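Local coordinates for protein putative epimerase (Burkholderia cenocepacia, PDB 4LW8) that probably interconverts nucleotide sugars as an NAD(P)-dependent epimerase or dehydratase of the extended short-chain dehydrogenase type, in the pathway of LPS O-antigen biosynthesis, at residues 199-204 against 213-218; 223-228 against 249-254. All coordinates share one frame; numbering follows the deposited sequence.

Overall arrangement
The two contacts follow one another along the chain: contact 1 closes at 218, and contact 2 opens at 223, on the next strand. Their centres lie about 18 Å apart. Contact 1 sits some 20 Å from the centre of the chain, where helix 198-207 packs on the small parallel sheet of strands 212-215 and 273-276, as in the smaller, substrate-binding part of such epimerases. Contact 2, about 11 Å from the centre, ties strand 221-226 of the large mixed sheet to the loop between strands 246-249 and 254-256. They meet directly where Leu-199 CD2 packs on Phe-224 CD1 at 3.8 Å, so the small lobe and the large sheet share apolar packing here.

Contact 1: 199-204 against 213-218; sequences LPKLVA and ISLGNL
Ile-213 opens the contact by pushing its CD1 methyl against CD1 of Leu-202, 3.6 Å away, the two side chains meeting at about a right angle. This is helix-on-sheet packing: strand 212-215 runs back roughly antiparallel to helix 198-207, with 158° between the short axes, which come no closer than 10.3 Å. The strand pairs in parallel with strand 273-276, and the pair belongs to the small lobe that in epimerases of this family usually serves the sugar-nucleotide side of the active site. With CG1 anti to the backbone N (chi1 -165°) and the chain extended to CD1, Ile-213 reaches the helix; the same methyl also lies 4.1 Å from CE of Lys-201, so one carbon touches two successive helix residues.

The CB of Ser-214 points away from the helix, and the residue contributes its carbonyl instead. Lys-201, fully stretched, passes across the isoleucine at an angle and gives a hydrogen bond from NZ to Ser-214 O of 3.2 Å. NZ thus bonds a backbone carbonyl at the edge of the apolar patch, nearly in line with the C=O bond (C=O...NZ 168°), while the lysine side chain also touches Phe-280.

Leu-215 then adds a second methyl to the leucine's patch. Leu-202 is buried, and it also touches Leu-257, Val-260 and Leu-264 of helix 257-268, which makes it a wedge between that helix and the strand. Its CD1 meets Leu-215 CD2 at 3.7 Å, the two side chains crossing at a slant.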
# COMPACT_ATOMS: atom_id res chain seq x y z
N LEU A 199 -23.12 13.74 7.56
CA LEU A 199 -23.77 14.37 8.71
C LEU A 199 -23.81 15.92 8.60
O LEU A 199 -24.86 16.52 8.87
CB LEU A 199 -23.12 13.92 10.03
CG LEU A 199 -23.85 12.76 10.74
CD1 LEU A 199 -24.15 11.60 9.81
CD2 LEU A 199 -23.09 12.26 11.96
N PRO A 200 -22.70 16.57 8.18
CA PRO A 200 -22.83 18.01 7.95
C PRO A 200 -23.85 18.37 6.86
O PRO A 200 -24.51 19.42 6.95
CB PRO A 200 -21.41 18.42 7.52
CG PRO A 200 -20.53 17.44 8.28
CD PRO A 200 -21.28 16.14 8.20
N LYS A 201 -24.01 17.52 5.86
CA LYS A 201 -25.03 17.73 4.83
C LYS A 201 -26.43 17.71 5.46
O LYS A 201 -27.24 18.60 5.22
CB LYS A 201 -24.90 16.67 3.73
CG LYS A 201 -25.83 16.83 2.53
CD LYS A 201 -25.86 15.53 1.69
CE LYS A 201 -26.87 15.60 0.55
NZ LYS A 201 -27.03 14.29 -0.17
N LEU A 202 -26.69 16.69 6.28
CA LEU A 202 -27.95 16.56 7.01
C LEU A 202 -28.18 17.77 7.92
O LEU A 202 -29.26 18.36 7.92
CB LEU A 202 -27.97 15.28 7.84
CG LEU A 202 -28.52 13.99 7.22
CD1 LEU A 202 -28.05 13.82 5.80
CD2 LEU A 202 -28.08 12.80 8.05
N VAL A 203 -27.16 18.13 8.70
CA VAL A 203 -27.26 19.28 9.60
C VAL A 203 -27.56 20.57 8.82
O VAL A 203 -28.42 21.35 9.21
CB VAL A 203 -25.96 19.45 10.44
CG1 VAL A 203 -25.91 20.83 11.11
CG2 VAL A 203 -25.87 18.34 11.47
N ALA A 204 -26.85 20.78 7.71
CA ALA A 204 -27.05 21.98 6.89
C ALA A 204 -28.48 22.07 6.39
O ALA A 204 -29.09 23.14 6.40
CB ALA A 204 -26.08 22.00 5.72
N ILE A 213 -34.55 16.15 1.25
CA ILE A 213 -33.18 15.73 0.98
C ILE A 213 -33.15 14.35 0.32
O ILE A 213 -34.08 13.56 0.46
CB ILE A 213 -32.34 15.70 2.29
CG1 ILE A 213 -30.84 15.62 1.97
CG2 ILE A 213 -32.73 14.52 3.17
CD1 ILE A 213 -29.98 15.43 3.20
N SER A 214 -32.07 14.07 -0.40
CA SER A 214 -31.91 12.81 -1.10
C SER A 214 -30.80 12.02 -0.45
O SER A 214 -29.71 12.55 -0.22
CB SER A 214 -31.58 13.04 -2.58
OG SER A 214 -32.66 13.64 -3.25
N LEU A 215 -31.08 10.76 -0.12
CA LEU A 215 -30.14 9.90 0.59
C LEU A 215 -30.14 8.47 0.05
O LEU A 215 -30.95 8.11 -0.80
CB LEU A 215 -30.46 9.88 2.09
CG LEU A 215 -30.48 11.23 2.81
CD1 LEU A 215 -31.12 11.10 4.20
CD2 LEU A 215 -29.06 11.75 2.92
N GLY A 216 -29.22 7.65 0.56
CA GLY A 216 -29.21 6.23 0.24
C GLY A 216 -30.13 5.48 1.19
O GLY A 216 -31.08 6.05 1.72
N ASN A 217 -29.82 4.21 1.44
CA ASN A 217 -30.61 3.40 2.36
C ASN A 217 -30.51 3.94 3.79
O ASN A 217 -29.45 4.35 4.23
CB ASN A 217 -30.16 1.93 2.32
N LEU A 218 -31.64 3.92 4.50
CA LEU A 218 -31.74 4.51 5.83
C LEU A 218 -31.50 3.47 6.92
O LEU A 218 -31.51 3.80 8.10
CB LEU A 218 -33.11 5.16 6.01
CG LEU A 218 -33.51 6.17 4.93
CD1 LEU A 218 -34.91 6.73 5.18
CD2 LEU A 218 -32.48 7.29 4.82

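Contact 2: 223-228 against 249-254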
# COMPACT_ATOMS: atom_id res chain seq x y z
N ASP A 223 -20.58 3.68 12.69
CA ASP A 223 -20.00 4.20 13.93
C ASP A 223 -19.62 5.67 13.74
O ASP A 223 -18.78 5.98 12.90
CB ASP A 223 -18.77 3.35 14.29
CG ASP A 223 -18.18 3.67 15.65
OD1 ASP A 223 -18.05 4.86 16.01
OD2 ASP A 223 -17.83 2.72 16.37
N PHE A 224 -20.25 6.57 14.50
CA PHE A 224 -19.95 8.00 14.42
C PHE A 224 -19.41 8.58 15.74
O PHE A 224 -19.92 8.26 16.81
CB PHE A 224 -21.19 8.80 14.01
CG PHE A 224 -21.68 8.49 12.63
CD1 PHE A 224 -21.10 9.09 11.52
CD2 PHE A 224 -22.77 7.65 12.43
CE1 PHE A 224 -21.56 8.81 10.23
CE2 PHE A 224 -23.24 7.38 11.15
CZ PHE A 224 -22.64 7.97 10.05
N SER A 225 -18.41 9.44 15.65
CA SER A 225 -17.84 10.08 16.85
C SER A 225 -17.81 11.59 16.71
O SER A 225 -17.86 12.14 15.61
CB SER A 225 -16.41 9.58 17.13
OG SER A 225 -16.38 8.18 17.35
N ASP A 226 -17.72 12.25 17.86
CA ASP A 226 -17.50 13.68 17.94
C ASP A 226 -16.00 13.94 17.76
O ASP A 226 -15.18 13.29 18.40
CB ASP A 226 -18.00 14.18 19.31
CG ASP A 226 -18.07 15.68 19.40
OD1 ASP A 226 -17.04 16.35 19.18
OD2 ASP A 226 -19.17 16.18 19.71
N VAL A 227 -15.66 14.87 16.87
CA VAL A 227 -14.26 15.24 16.64
C VAL A 227 -13.53 15.62 17.95
O VAL A 227 -12.33 15.35 18.11
CB VAL A 227 -14.15 16.41 15.61
CG1 VAL A 227 -14.83 17.69 16.14
CG2 VAL A 227 -12.71 16.67 15.22
N ARG A 228 -14.25 16.18 18.91
CA ARG A 228 -13.64 16.54 20.18
C ARG A 228 -13.21 15.29 20.96
O ARG A 228 -12.14 15.28 21.57
CB ARG A 228 -14.60 17.38 21.02
CG ARG A 228 -14.84 18.77 20.45
CD ARG A 228 -16.00 19.47 21.11
NE ARG A 228 -17.26 18.75 20.88
CZ ARG A 228 -18.43 19.15 21.37
NH1 ARG A 228 -18.50 20.26 22.10
NH2 ARG A 228 -19.52 18.45 21.12
N VAL A 249 -10.03 4.24 16.70
CA VAL A 249 -10.62 5.32 17.49
C VAL A 249 -12.07 5.44 17.02
O VAL A 249 -12.33 5.75 15.86
CB VAL A 249 -9.85 6.66 17.35
CG1 VAL A 249 -10.52 7.77 18.16
CG2 VAL A 249 -8.40 6.48 17.82
N CYS A 250 -13.01 5.14 17.92
CA CYS A 250 -14.42 4.98 17.55
C CYS A 250 -15.31 5.04 18.78
O CYS A 250 -14.82 4.97 19.90
CB CYS A 250 -14.64 3.66 16.82
SG CYS A 250 -14.03 2.24 17.77
N SER A 251 -16.62 5.18 18.56
CA SER A 251 -17.58 5.34 19.65
C SER A 251 -18.08 3.99 20.15
O SER A 251 -18.63 3.91 21.23
CB SER A 251 -18.79 6.18 19.19
OG SER A 251 -19.67 5.38 18.38
N GLU A 252 -17.92 2.97 19.31
CA GLU A 252 -18.46 1.62 19.55
C GLU A 252 -19.99 1.61 19.47
O GLU A 252 -20.62 0.62 19.82
CB GLU A 252 -18.01 1.05 20.90
CG GLU A 252 -16.51 0.87 21.03
CD GLU A 252 -16.11 0.22 22.34
OE1 GLU A 252 -16.70 0.58 23.38
OE2 GLU A 252 -15.20 -0.64 22.33
N ARG A 253 -20.59 2.70 19.02
CA ARG A 253 -22.02 2.67 18.76
C ARG A 253 -22.31 2.93 17.29
O ARG A 253 -21.76 3.85 16.69
CB ARG A 253 -22.75 3.68 19.63
CG ARG A 253 -24.25 3.66 19.38
CD ARG A 253 -25.01 4.25 20.54
NE ARG A 253 -26.44 4.31 20.24
CZ ARG A 253 -27.36 4.77 21.08
NH1 ARG A 253 -26.99 5.21 22.27
NH2 ARG A 253 -28.63 4.79 20.72
N ALA A 254 -23.20 2.11 16.73
CA ALA A 254 -23.60 2.23 15.34
C ALA A 254 -25.00 2.84 15.23
O ALA A 254 -25.93 2.37 15.87
CB ALA A 254 -23.55 0.88 14.65
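Asp-223 reaches across to the loop with its carboxylate, which gathers three hydrogen bonds from Ser-251 and Glu-252. OD1 takes two of them: Ser-251 N comes in on the syn lone pair at 2.9 Å, nearly straight at 163°, whereas the hydroxyl OG of Ser-251 arrives from well above the carboxylate plane. OD2 accepts Glu-252 N at 3.0 Å through a more bent bond (133°), and Gly-291 N gives it a further one. Having CG anti to the backbone N (chi1 -172°) sends the group into this turn, and together the bonds should fix its rotation and favour the charged form. Its CA also makes a CH...O contact of 3.3 Å with Arg-253 O.

The CB of Phe-224 points away from the loop, leaving its carbonyl O 3.3 Å from Ser-251 OG. Ser-251 OG in turn accepts Arg-253 N, two residues on, an ST turn within the loop, which lies between strands 246-249 and 254-256 of the large mixed sheet of this Rossmann-type epimerase. Ser-225 faces the loop, its OG 3.6 Å from CB of Ser-251, while its backbone bonds to strand 180-189.

Asp-226 then caps helix 227-240 at its N-terminus: OD1 accepts Arg-228 N through the anti lone pair, and the guanidinium of Arg-228 grips the same carboxylate side-on, NE to OD1 and NH2 to OD2, the latter a salt bridge of 2.7 Å.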